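Local coordinates for protein CbbY (PDB 4UAS), which removes a phosphate, with the help of magnesium, from xylulose-1,5-bisphosphate, a potent inhibitor of rubisco made by rubisco itself, at residues A[2-6]-A[160-166]; A[11-15]-A[91-97]; A[100-104]-A[217-223]; A[190-195]-A[208-214]. All coordinates share one frame; numbering follows the deposited sequence.

Interaction 1: residues A[2-6]-A[160-166]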
loop_
_atom_site.group_PDB
_atom_site.type_symbol
_atom_site.label_atom_id
_atom_site.label_comp_id
_atom_site.label_asym_id
_atom_site.label_seq_id
_atom_site.Cartn_x
_atom_site.Cartn_y
_atom_site.Cartn_z
ATOM N N ILE A 2 -14.318 10.128 14.556
ATOM C CA ILE A 2 -13.348 9.042 14.284
ATOM C C ILE A 2 -12.275 9.069 15.290
ATOM O O ILE A 2 -11.785 10.117 15.618
ATOM C CB ILE A 2 -12.720 9.399 12.878
ATOM C CG1 ILE A 2 -13.745 9.107 11.793
ATOM C CG2 ILE A 2 -11.352 8.850 12.596
ATOM C CD1 ILE A 2 -14.179 7.689 11.742
ATOM N N GLU A 3 -11.875 7.889 15.752
ATOM C CA GLU A 3 -10.752 7.769 16.698
ATOM C C GLU A 3 -9.455 7.293 16.071
ATOM O O GLU A 3 -8.405 7.513 16.600
ATOM C CB GLU A 3 -11.106 6.840 17.852
ATOM C CG GLU A 3 -12.167 7.473 18.747
ATOM C CD GLU A 3 -12.648 6.622 19.882
ATOM O OE1 GLU A 3 -12.117 5.512 20.077
ATOM O OE2 GLU A 3 -13.611 7.094 20.564
ATOM N N ALA A 4 -9.522 6.722 14.865
ATOM C CA ALA A 4 -8.309 6.266 14.169
ATOM C C ALA A 4 -8.589 6.279 12.669
ATOM O O ALA A 4 -9.670 5.971 12.243
ATOM C CB ALA A 4 -7.839 4.865 14.621
ATOM N N ILE A 5 -7.513 6.534 11.907
ATOM C CA ILE A 5 -7.501 6.371 10.459
ATOM C C ILE A 5 -6.404 5.420 10.109
ATOM O O ILE A 5 -5.259 5.578 10.551
ATOM C CB ILE A 5 -7.288 7.740 9.732
ATOM C CG1 ILE A 5 -8.215 8.833 10.243
ATOM C CG2 ILE A 5 -7.414 7.537 8.251
ATOM C CD1 ILE A 5 -7.827 10.241 9.817
ATOM N N LEU A 6 -6.779 4.468 9.256
ATOM C CA LEU A 6 -5.863 3.413 8.786
ATOM C C LEU A 6 -5.618 3.633 7.292
ATOM O O LEU A 6 -6.566 3.658 6.508
ATOM C CB LEU A 6 -6.420 2.038 9.079
ATOM C CG LEU A 6 -6.575 1.730 10.549
ATOM C CD1 LEU A 6 -7.880 2.196 11.110
ATOM C CD2 LEU A 6 -6.452 0.224 10.806
ATOM N N ALA A 160 -3.601 -4.151 12.859
ATOM C CA ALA A 160 -3.490 -2.744 13.114
ATOM C C ALA A 160 -4.494 -2.297 14.157
ATOM O O ALA A 160 -4.168 -1.475 15.041
ATOM C CB ALA A 160 -3.684 -1.981 11.811
ATOM N N LEU A 161 -5.721 -2.745 14.022
ATOM C CA LEU A 161 -6.770 -2.357 14.993
ATOM C C LEU A 161 -6.468 -2.865 16.400
ATOM O O LEU A 161 -6.753 -2.158 17.393
ATOM C CB LEU A 161 -8.107 -2.856 14.554
ATOM C CG LEU A 161 -8.736 -2.114 13.375
ATOM C CD1 LEU A 161 -9.896 -2.929 12.815
ATOM C CD2 LEU A 161 -9.187 -0.750 13.799
ATOM N N ARG A 162 -5.936 -4.069 16.551
ATOM C CA ARG A 162 -5.556 -4.580 17.849
ATOM C C ARG A 162 -4.488 -3.689 18.464
ATOM O O ARG A 162 -4.513 -3.354 19.660
ATOM C CB ARG A 162 -5.143 -6.047 17.788
ATOM C CG ARG A 162 -4.916 -6.585 19.227
ATOM C CD ARG A 162 -4.646 -8.023 19.358
ATOM N NE ARG A 162 -3.673 -8.340 18.517
ATOM C CZ ARG A 162 -3.738 -8.968 17.272
ATOM N NH1 ARG A 162 -4.733 -9.600 16.657
ATOM N NH2 ARG A 162 -2.645 -8.982 16.691
ATOM N N GLU A 163 -3.484 -3.321 17.686
ATOM C CA GLU A 163 -2.405 -2.469 18.176
ATOM C C GLU A 163 -2.886 -1.075 18.501
ATOM O O GLU A 163 -2.435 -0.492 19.479
ATOM C CB GLU A 163 -1.242 -2.429 17.191
ATOM C CG GLU A 163 -0.535 -3.754 17.098
ATOM C CD GLU A 163 0.800 -3.777 16.451
ATOM O OE1 GLU A 163 1.781 -3.762 17.210
ATOM O OE2 GLU A 163 0.833 -3.811 15.247
ATOM N N LEU A 164 -3.807 -0.521 17.710
ATOM C CA LEU A 164 -4.394 0.770 17.991
ATOM C C LEU A 164 -5.263 0.752 19.211
ATOM O O LEU A 164 -5.406 1.814 19.875
ATOM C CB LEU A 164 -5.272 1.235 16.812
ATOM C CG LEU A 164 -4.547 1.747 15.577
ATOM C CD1 LEU A 164 -5.514 1.775 14.387
ATOM C CD2 LEU A 164 -3.909 3.145 15.792
ATOM N N ASP A 165 -5.867 -0.404 19.479
ATOM C CA ASP A 165 -6.844 -0.584 20.518
ATOM C C ASP A 165 -8.018 0.366 20.273
ATOM O O ASP A 165 -8.484 1.062 21.210
ATOM C CB ASP A 165 -6.235 -0.446 21.927
ATOM C CG ASP A 165 -7.201 -0.942 22.983
ATOM O OD1 ASP A 165 -7.902 -1.995 22.739
ATOM O OD2 ASP A 165 -7.201 -0.352 24.098
ATOM N N VAL A 166 -8.551 0.365 19.054
ATOM C CA VAL A 166 -9.744 1.180 18.664
ATOM C C VAL A 166 -10.671 0.160 18.025
ATOM O O VAL A 166 -10.229 -0.618 17.157
ATOM C CB VAL A 166 -9.364 2.304 17.678
ATOM C CG1 VAL A 166 -10.575 3.032 17.183
ATOM C CG2 VAL A 166 -8.415 3.337 18.329
#
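Leu-6 on strand 4-7 packs against Ala-160, Leu-161 and Leu-164 of helix 155-164, a helix-on-sheet layer of the Rossmann-like HAD core. The short axes of strand and helix run nearly antiparallel, at 153° and 10.4 Å, a spacing bridged by side chains.

The apolar contacts come in two groups. Leu-6 touches three helix residues: its CD2 meets Ala-160 CB at 3.7 Å, and the CG of Leu-161 lies 4.2 Å from that same Leu-6 CD2. The Leu-6 side chain crosses Leu-161 at about a right angle but slides past Leu-164 in the opposite direction. Cutting this leucine back to an alanine is likely to open a gap beside Ala-160 and leave Leu-164 CD1 with Ala-4 as its main partner across the contact. The second group lies where the helix ends and Asp-165 turns away with positive phi, bringing Val-166 back over the strand.

The one charged side chain here, Glu-3, has its carboxylate salt-bridged to Arg-170 outside the contact, and packs with its aliphatic stem. Val-166 straddles the strand's start: CG1, anti to the backbone N (chi1 174°), lies 3.9 Å from Glu-3 CB, while CG2 approaches Ala-4 CB at 4.1 Å.

Interaction 2: residues A[11-15]-A[91-97]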
loop_
_atom_site.group_PDB
_atom_site.type_symbol
_atom_site.label_atom_id
_atom_site.label_comp_id
_atom_site.label_asym_id
_atom_site.label_seq_id
_atom_site.Cartn_x
_atom_site.Cartn_y
_atom_site.Cartn_z
ATOM N N GLY A 11 -0.466 3.357 -3.851
ATOM C CA GLY A 11 -1.602 3.908 -4.549
ATOM C C GLY A 11 -2.506 4.748 -3.692
ATOM O O GLY A 11 -3.431 5.334 -4.239
ATOM N N THR A 12 -2.243 4.862 -2.395
ATOM C CA THR A 12 -3.055 5.598 -1.438
ATOM C C THR A 12 -2.264 6.776 -0.904
ATOM O O THR A 12 -2.649 7.956 -1.127
ATOM C CB THR A 12 -3.670 4.671 -0.391
ATOM O OG1 THR A 12 -4.551 3.756 -0.981
ATOM C CG2 THR A 12 -4.401 5.438 0.671
ATOM N N LEU A 13 -1.217 6.509 -0.146
ATOM C CA LEU A 13 -0.358 7.605 0.273
ATOM C C LEU A 13 0.312 8.278 -0.929
ATOM O O LEU A 13 0.529 9.478 -0.901
ATOM C CB LEU A 13 0.731 7.147 1.265
ATOM C CG LEU A 13 0.219 6.652 2.625
ATOM C CD1 LEU A 13 1.371 6.154 3.460
ATOM C CD2 LEU A 13 -0.567 7.673 3.373
ATOM N N ALA A 14 0.735 7.498 -1.930
ATOM C CA ALA A 14 1.510 7.950 -3.051
ATOM C C ALA A 14 1.292 6.984 -4.176
ATOM O O ALA A 14 1.046 5.813 -3.941
ATOM C CB ALA A 14 2.972 8.097 -2.698
ATOM N N GLU A 15 1.465 7.445 -5.409
ATOM C CA GLU A 15 1.503 6.579 -6.595
ATOM C C GLU A 15 2.912 5.971 -6.675
ATOM O O GLU A 15 3.876 6.617 -7.115
ATOM C CB GLU A 15 1.211 7.371 -7.850
ATOM C CG GLU A 15 -0.247 7.529 -8.145
ATOM C CD GLU A 15 -0.915 6.142 -8.749
ATOM O OE1 GLU A 15 -2.021 6.291 -9.259
ATOM O OE2 GLU A 15 -0.336 4.945 -8.950
ATOM N N ILE A 91 8.939 10.998 -5.966
ATOM C CA ILE A 91 7.577 10.610 -5.570
ATOM C C ILE A 91 7.000 11.644 -4.595
ATOM O O ILE A 91 7.631 12.082 -3.640
ATOM C CB ILE A 91 7.573 9.214 -4.933
ATOM C CG1 ILE A 91 8.164 8.108 -5.881
ATOM C CG2 ILE A 91 6.195 8.792 -4.502
ATOM C CD1 ILE A 91 7.414 7.918 -7.160
ATOM N N ALA A 92 5.749 12.025 -4.835
ATOM C CA ALA A 92 4.980 12.950 -3.963
ATOM C C ALA A 92 3.827 12.223 -3.328
ATOM O O ALA A 92 3.305 11.251 -3.866
ATOM C CB ALA A 92 4.408 14.100 -4.777
ATOM N N LEU A 93 3.359 12.746 -2.194
ATOM C CA LEU A 93 2.068 12.250 -1.671
ATOM C C LEU A 93 0.925 12.551 -2.603
ATOM O O LEU A 93 0.912 13.579 -3.300
ATOM C CB LEU A 93 1.759 12.881 -0.308
ATOM C CG LEU A 93 2.781 12.601 0.781
ATOM C CD1 LEU A 93 2.542 13.497 1.980
ATOM C CD2 LEU A 93 2.690 11.113 1.176
ATOM N N ARG A 94 -0.097 11.699 -2.635
ATOM C CA ARG A 94 -1.304 11.984 -3.372
ATOM C C ARG A 94 -1.982 13.246 -2.806
ATOM O O ARG A 94 -1.921 13.521 -1.603
ATOM C CB ARG A 94 -2.252 10.807 -3.351
ATOM C CG ARG A 94 -1.746 9.634 -4.200
ATOM C CD ARG A 94 -2.839 8.575 -4.433
ATOM N NE ARG A 94 -3.940 9.117 -5.228
ATOM C CZ ARG A 94 -5.110 8.541 -5.354
ATOM N NH1 ARG A 94 -5.363 7.353 -4.803
ATOM N NH2 ARG A 94 -6.092 9.187 -6.020
ATOM N N PRO A 95 -2.679 13.989 -3.661
ATOM C CA PRO A 95 -3.415 15.134 -3.178
ATOM C C PRO A 95 -4.336 14.807 -2.015
ATOM O O PRO A 95 -5.035 13.779 -2.011
ATOM C CB PRO A 95 -4.195 15.637 -4.360
ATOM C CG PRO A 95 -3.439 15.136 -5.553
ATOM C CD PRO A 95 -2.793 13.865 -5.122
ATOM N N GLY A 96 -4.355 15.690 -1.019
ATOM C CA GLY A 96 -5.219 15.561 0.123
ATOM C C GLY A 96 -4.635 14.798 1.325
ATOM O O GLY A 96 -5.158 14.870 2.417
ATOM N N ILE A 97 -3.631 13.962 1.076
ATOM C CA ILE A 97 -3.130 13.076 2.116
ATOM C C ILE A 97 -2.378 13.820 3.239
ATOM O O ILE A 97 -2.682 13.649 4.432
ATOM C CB ILE A 97 -2.213 11.989 1.479
ATOM C CG1 ILE A 97 -2.979 10.977 0.585
ATOM C CG2 ILE A 97 -1.371 11.295 2.546
ATOM C CD1 ILE A 97 -3.974 10.152 1.368
HETATM O O HOH W 1 1.877 10.216 -5.845
#
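The guanidinium of Arg-94 meets the 11-15 loop with its edge, where Gly-11 O and Thr-12 CA lie near its plane. NH1 donates to Gly-11 O over 2.9 Å; the acceptor sits 20° out of the guanidinium plane, while the donor lies in the carbonyl plane of Gly-11. A bend at chi3 (65°) lets the arginine stem run alongside Thr-12 O, with CD 3.4 Å from that atom, before its head turns to Gly-11 O. NH1 also bonds Ser-194 O, so one nitrogen clasps two backbone segments.

The backbone amide of the same residue makes the second bond, from Arg-94 N to Leu-13 O at 2.9 Å. Water 1 adds a bridge, accepting from Glu-15 N and donating to Ala-92 O.

Apolar groups fill the flanks. Ala-14 CB packs on Ile-91 CG2 at 3.8 Å, and Leu-13 CD2 meets Ile-97 CG2, also at 3.8 Å, the two chains crossing at about a right angle.

Thr-12 OG1 is hydrogen-bonded to Asp-8, which ligates magnesium and is the inferred nucleophile. The arginine thus grips the main chain within and just after the DxDx(T/V) motif of HAD phosphatases, whose defining residues here are Asp-8, Asp-10 and Thr-12.

Interaction 3: residues A[100-104]-A[217-223]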
loop_
_atom_site.group_PDB
_atom_site.type_symbol
_atom_site.label_atom_id
_atom_site.label_comp_id
_atom_site.label_asym_id
_atom_site.label_seq_id
_atom_site.Cartn_x
_atom_site.Cartn_y
_atom_site.Cartn_z
ATOM N N LEU A 100 -4.989 15.799 5.366
ATOM C CA LEU A 100 -5.769 14.958 6.249
ATOM C C LEU A 100 -4.914 14.544 7.475
ATOM O O LEU A 100 -5.415 14.558 8.601
ATOM C CB LEU A 100 -6.268 13.741 5.512
ATOM C CG LEU A 100 -7.141 12.816 6.356
ATOM C CD1 LEU A 100 -8.387 13.498 6.736
ATOM C CD2 LEU A 100 -7.431 11.514 5.600
ATOM N N ILE A 101 -3.661 14.148 7.230
ATOM C CA ILE A 101 -2.841 13.686 8.341
ATOM C C ILE A 101 -2.599 14.824 9.299
ATOM O O ILE A 101 -2.632 14.638 10.522
ATOM C CB ILE A 101 -1.584 13.042 7.793
ATOM C CG1 ILE A 101 -1.970 11.668 7.207
ATOM C CG2 ILE A 101 -0.477 12.891 8.865
ATOM C CD1 ILE A 101 -0.898 10.943 6.416
ATOM N N ALA A 102 -2.377 16.015 8.786
ATOM C CA ALA A 102 -2.134 17.164 9.702
ATOM C C ALA A 102 -3.352 17.486 10.488
ATOM O O ALA A 102 -3.233 17.767 11.691
ATOM C CB ALA A 102 -1.712 18.340 8.886
ATOM N N GLU A 103 -4.531 17.481 9.890
ATOM C CA GLU A 103 -5.769 17.719 10.583
ATOM C C GLU A 103 -6.017 16.652 11.658
ATOM O O GLU A 103 -6.463 16.967 12.762
ATOM C CB GLU A 103 -6.925 17.741 9.631
ATOM C CG GLU A 103 -8.181 18.299 10.226
ATOM C CD GLU A 103 -9.378 18.255 9.283
ATOM O OE1 GLU A 103 -9.183 17.868 8.116
ATOM O OE2 GLU A 103 -10.513 18.591 9.712
ATOM N N ALA A 104 -5.758 15.398 11.317
ATOM C CA ALA A 104 -5.915 14.308 12.249
ATOM C C ALA A 104 -5.012 14.468 13.467
ATOM O O ALA A 104 -5.452 14.299 14.611
ATOM C CB ALA A 104 -5.672 12.999 11.558
ATOM N N LEU A 217 -12.053 14.775 0.084
ATOM C CA LEU A 217 -12.606 14.297 1.362
ATOM C C LEU A 217 -13.361 15.379 2.101
ATOM O O LEU A 217 -14.374 15.072 2.720
ATOM C CB LEU A 217 -11.500 13.790 2.233
ATOM C CG LEU A 217 -11.230 12.341 2.003
ATOM C CD1 LEU A 217 -9.972 11.916 2.737
ATOM C CD2 LEU A 217 -12.407 11.495 2.524
ATOM N N GLY A 218 -12.789 16.609 2.082
ATOM C CA GLY A 218 -13.437 17.690 2.794
ATOM C C GLY A 218 -13.194 17.659 4.290
ATOM O O GLY A 218 -14.018 18.144 5.107
ATOM N N GLY A 219 -12.040 17.150 4.658
ATOM C CA GLY A 219 -11.663 17.185 6.080
ATOM C C GLY A 219 -12.142 15.963 6.849
ATOM O O GLY A 219 -12.723 14.980 6.316
ATOM N N LEU A 220 -11.914 16.006 8.161
ATOM C CA LEU A 220 -12.248 14.866 9.006
ATOM C C LEU A 220 -13.722 14.548 8.961
ATOM O O LEU A 220 -14.109 13.395 9.035
ATOM C CB LEU A 220 -11.794 15.122 10.464
ATOM C CG LEU A 220 -10.276 15.092 10.735
ATOM C CD1 LEU A 220 -9.961 15.602 12.182
ATOM C CD2 LEU A 220 -9.654 13.720 10.507
ATOM N N ALA A 221 -14.597 15.588 8.809
ATOM C CA ALA A 221 -16.045 15.301 8.741
ATOM C C ALA A 221 -16.407 14.444 7.558
ATOM O O ALA A 221 -17.397 13.720 7.574
ATOM C CB ALA A 221 -16.903 16.566 8.748
ATOM N N GLY A 222 -15.563 14.519 6.496
ATOM C CA GLY A 222 -15.735 13.671 5.329
ATOM C C GLY A 222 -15.502 12.218 5.571
ATOM O O GLY A 222 -15.844 11.391 4.726
ATOM N N LEU A 223 -14.929 11.883 6.720
ATOM C CA LEU A 223 -14.744 10.510 7.165
ATOM C C LEU A 223 -15.879 9.953 7.961
ATOM O O LEU A 223 -15.873 8.756 8.267
ATOM C CB LEU A 223 -13.437 10.362 7.977
ATOM C CG LEU A 223 -12.171 10.805 7.294
ATOM C CD1 LEU A 223 -11.031 10.762 8.262
ATOM C CD2 LEU A 223 -11.888 9.932 6.068
HETATM O O HOH W 2 -13.326 18.243 9.178
#
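Helix 97-107 presents one turn to a loop that runs into a short 3-10 segment, and the backbones come nearest at Leu-100 and Gly-219, whose CA atoms are 6.3 Å apart. This is packing over one face of the sheet of the Rossmann-like HAD core, joining a helix that flanks the sheet to the C-terminal part of the chain.

Leu-100 is the apolar centre. Because its CG stands anti to the backbone N (chi1 -178°), the two methyls fork toward the loop: CD2 meets Leu-217 CD1 at 3.8 Å, and CD1 touches both Leu-220 CD2 (4.0 Å) and Leu-223 CD1 (4.1 Å). The chain crosses Leu-217 at about a right angle and the other two leucines at a slant. Leu-220 CD2 also reaches Ala-104, and on the sheet side Ile-5 of strand 4-7 touches Ala-104, Leu-220 and Leu-223.

Glu-103 supplies the polar part. Its extended chain brings the carboxylate to Leu-220 N, with which both oxygens make weak hydrogen bonds; the one to OE2, though long at 3.3 Å from Leu-220 N, is nearly straight (N-H...O 174°). A leucine in its place would probably leave that amide without its carboxylate partner and deprive water 2 of an acceptor. Gly-219 brings its CA within 3.3 Å of Glu-103 OE1, where a side chain would crowd the carboxylate. Water 2 extends the grip by one residue, donating to Glu-103 OE2 at 2.9 Å and accepting from Ala-221 N.

Interaction 4: residues A[190-195]-A[208-214]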
loop_
_atom_site.group_PDB
_atom_site.type_symbol
_atom_site.label_atom_id
_atom_site.label_comp_id
_atom_site.label_asym_id
_atom_site.label_seq_id
_atom_site.Cartn_x
_atom_site.Cartn_y
_atom_site.Cartn_z
ATOM N N ARG A 190 -15.396 0.962 7.815
ATOM C CA ARG A 190 -15.748 1.840 6.718
ATOM C C ARG A 190 -14.510 2.170 5.907
ATOM O O ARG A 190 -13.402 2.270 6.436
ATOM C CB ARG A 190 -16.425 3.068 7.221
ATOM C CG ARG A 190 -17.901 2.719 7.758
ATOM C CD ARG A 190 -18.781 3.876 8.120
ATOM N NE ARG A 190 -17.998 4.739 9.016
ATOM C CZ ARG A 190 -17.479 5.936 8.731
ATOM N NH1 ARG A 190 -17.543 6.378 7.475
ATOM N NH2 ARG A 190 -16.798 6.621 9.673
ATOM N N CYS A 191 -14.696 2.337 4.604
ATOM C CA CYS A 191 -13.541 2.448 3.714
ATOM C C CYS A 191 -13.856 3.470 2.591
ATOM O O CYS A 191 -14.876 3.384 1.932
ATOM C CB CYS A 191 -13.228 1.085 3.113
ATOM S SG CYS A 191 -11.756 1.066 2.051
ATOM N N ILE A 192 -12.961 4.448 2.511
ATOM C CA ILE A 192 -12.955 5.479 1.450
ATOM C C ILE A 192 -11.950 5.055 0.397
ATOM O O ILE A 192 -10.788 4.872 0.725
ATOM C CB ILE A 192 -12.424 6.783 2.014
ATOM C CG1 ILE A 192 -13.124 7.149 3.325
ATOM C CG2 ILE A 192 -12.578 7.863 0.955
ATOM C CD1 ILE A 192 -14.616 7.210 3.196
ATOM N N VAL A 193 -12.413 4.921 -0.853
ATOM C CA VAL A 193 -11.581 4.518 -1.945
ATOM C C VAL A 193 -11.321 5.697 -2.883
ATOM O O VAL A 193 -12.273 6.354 -3.309
ATOM C CB VAL A 193 -12.163 3.313 -2.705
ATOM C CG1 VAL A 193 -11.327 2.987 -3.929
ATOM C CG2 VAL A 193 -12.305 2.107 -1.815
ATOM N N SER A 194 -10.077 5.858 -3.313
ATOM C CA SER A 194 -9.744 6.708 -4.476
ATOM C C SER A 194 -8.795 5.926 -5.342
ATOM O O SER A 194 -7.663 5.657 -4.939
ATOM C CB SER A 194 -9.123 8.020 -4.105
ATOM O OG SER A 194 -8.930 8.814 -5.297
ATOM N N PRO A 195 -9.238 5.462 -6.536
ATOM C CA PRO A 195 -8.354 4.630 -7.372
ATOM C C PRO A 195 -7.265 5.396 -8.039
ATOM O O PRO A 195 -7.222 6.619 -8.010
ATOM C CB PRO A 195 -9.298 3.977 -8.351
ATOM C CG PRO A 195 -10.363 4.902 -8.460
ATOM C CD PRO A 195 -10.564 5.686 -7.161
ATOM N N ASP A 208 -17.615 3.084 1.102
ATOM C CA ASP A 208 -18.480 4.103 1.771
ATOM C C ASP A 208 -18.466 5.435 0.990
ATOM O O ASP A 208 -19.470 6.108 0.939
ATOM C CB ASP A 208 -18.043 4.260 3.180
ATOM C CG ASP A 208 -18.400 3.005 3.942
ATOM O OD1 ASP A 208 -19.534 2.849 4.428
ATOM O OD2 ASP A 208 -17.494 2.119 4.004
ATOM N N ARG A 209 -17.299 5.799 0.436
ATOM C CA ARG A 209 -17.202 6.870 -0.560
ATOM C C ARG A 209 -16.207 6.370 -1.610
ATOM O O ARG A 209 -15.264 5.676 -1.321
ATOM C CB ARG A 209 -16.731 8.199 0.018
ATOM C CG ARG A 209 -17.620 8.772 1.104
ATOM C CD ARG A 209 -17.120 10.083 1.675
ATOM N NE ARG A 209 -17.118 11.171 0.714
ATOM C CZ ARG A 209 -16.498 12.311 0.939
ATOM N NH1 ARG A 209 -15.835 12.528 2.072
ATOM N NH2 ARG A 209 -16.454 13.243 -0.014
ATOM N N LEU A 210 -16.440 6.841 -2.854
ATOM C CA LEU A 210 -15.569 6.553 -3.990
ATOM C C LEU A 210 -15.224 7.907 -4.580
ATOM O O LEU A 210 -16.121 8.592 -5.104
ATOM C CB LEU A 210 -16.209 5.629 -4.987
ATOM C CG LEU A 210 -15.416 5.316 -6.217
ATOM C CD1 LEU A 210 -14.135 4.570 -5.860
ATOM C CD2 LEU A 210 -16.239 4.473 -7.178
ATOM N N LEU A 211 -13.965 8.310 -4.509
ATOM C CA LEU A 211 -13.535 9.664 -4.821
ATOM C C LEU A 211 -12.525 9.667 -5.940
ATOM O O LEU A 211 -11.622 8.806 -5.986
ATOM C CB LEU A 211 -12.832 10.262 -3.593
ATOM C CG LEU A 211 -13.666 10.321 -2.294
ATOM C CD1 LEU A 211 -12.816 10.936 -1.208
ATOM C CD2 LEU A 211 -14.953 11.059 -2.461
ATOM N N ASP A 212 -12.580 10.683 -6.788
ATOM C CA ASP A 212 -11.532 10.873 -7.744
ATOM C C ASP A 212 -10.214 11.301 -7.156
ATOM O O ASP A 212 -9.143 11.066 -7.731
ATOM C CB ASP A 212 -11.966 11.901 -8.818
ATOM C CG ASP A 212 -13.041 11.416 -9.779
ATOM O OD1 ASP A 212 -13.263 10.209 -9.874
ATOM O OD2 ASP A 212 -13.651 12.292 -10.448
ATOM N N SER A 213 -10.253 11.946 -5.986
ATOM C CA SER A 213 -9.080 12.405 -5.292
ATOM C C SER A 213 -9.353 12.440 -3.802
ATOM O O SER A 213 -10.439 12.830 -3.409
ATOM C CB SER A 213 -8.748 13.845 -5.711
ATOM O OG SER A 213 -7.647 14.366 -4.967
ATOM N N PHE A 214 -8.358 12.075 -2.978
ATOM C CA PHE A 214 -8.487 12.278 -1.535
ATOM C C PHE A 214 -8.616 13.771 -1.138
ATOM O O PHE A 214 -9.049 14.065 -0.032
ATOM C CB PHE A 214 -7.426 11.574 -0.729
ATOM C CG PHE A 214 -7.497 10.055 -0.855
ATOM C CD1 PHE A 214 -8.570 9.355 -0.356
ATOM C CD2 PHE A 214 -6.452 9.343 -1.412
ATOM C CE1 PHE A 214 -8.589 7.998 -0.391
ATOM C CE2 PHE A 214 -6.478 7.970 -1.454
ATOM C CZ PHE A 214 -7.579 7.267 -0.986
HETATM O O HOH W 3 -8.952 8.531 -8.893
#
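Arg-190 opens the contact with its stem, laid across the carboxylate of Asp-208 so that CB comes within 3.5 Å of Asp-208 OD2; its guanidinium instead bonds Leu-223 O. At Cys-191 the two segments clasp each other: Cys-191 N donates to Asp-208 OD2, on the anti side and 31° out of the carboxylate plane, while Asp-208 N returns a bond to Cys-191 O. The same OD2 holds a salt bridge with Lys-185.

In the conformer described, one of two, Ile-192 spreads its two branches over one face of the sheet. CD1 lies beside the stem of Arg-209, both chains pointing the same way, and CG2, anti to the backbone N, reaches Leu-211 CD1 at 3.8 Å. Val-193 carries the parallel pairing, receiving Leu-211 N on its oxygen at 2.9 Å and giving its own N-H to Arg-209 O at 3.0 Å. On the other face its CG1 packs against Leu-210 CD1.

Ser-194 turns OG to Leu-211 O at 2.8 Å, approaching from above the carbonyl plane. Its CB sits over the centre of the Phe-214 ring in a CH-pi contact, 3.6 Å from the centroid, while Ile-192 O meets the ring's edge in plane. Pro-195 ends the segment, its oxygen joined through water 3 to Asp-212 O.

Strand 190-193 lies between strand 171-175 and the short, weakly bonded edge strand 209-210, parallel to both and hydrogen-bonded to each, with helix 178-186 touching Cys-191 and Phe-214 reaching Leu-174.

From the N terminus, strand 4-7 enters interaction 1, which closes a long loop with helix 155-164. Interaction 2 is nested inside that loop, tying the segment after the first strand to the approach to helix 97-107. Interaction 3 takes up this helix and crosses interaction 1, since its partner, 217-223, lies beyond 160-166; the two touch through Ile-5. Interaction 4, the pairing at the sheet edge, is nested within the loop closed by interaction 3, and interactions 2 and 3 each touch it. Together they join central strand, flanking helices, edge strand and C-terminal segment.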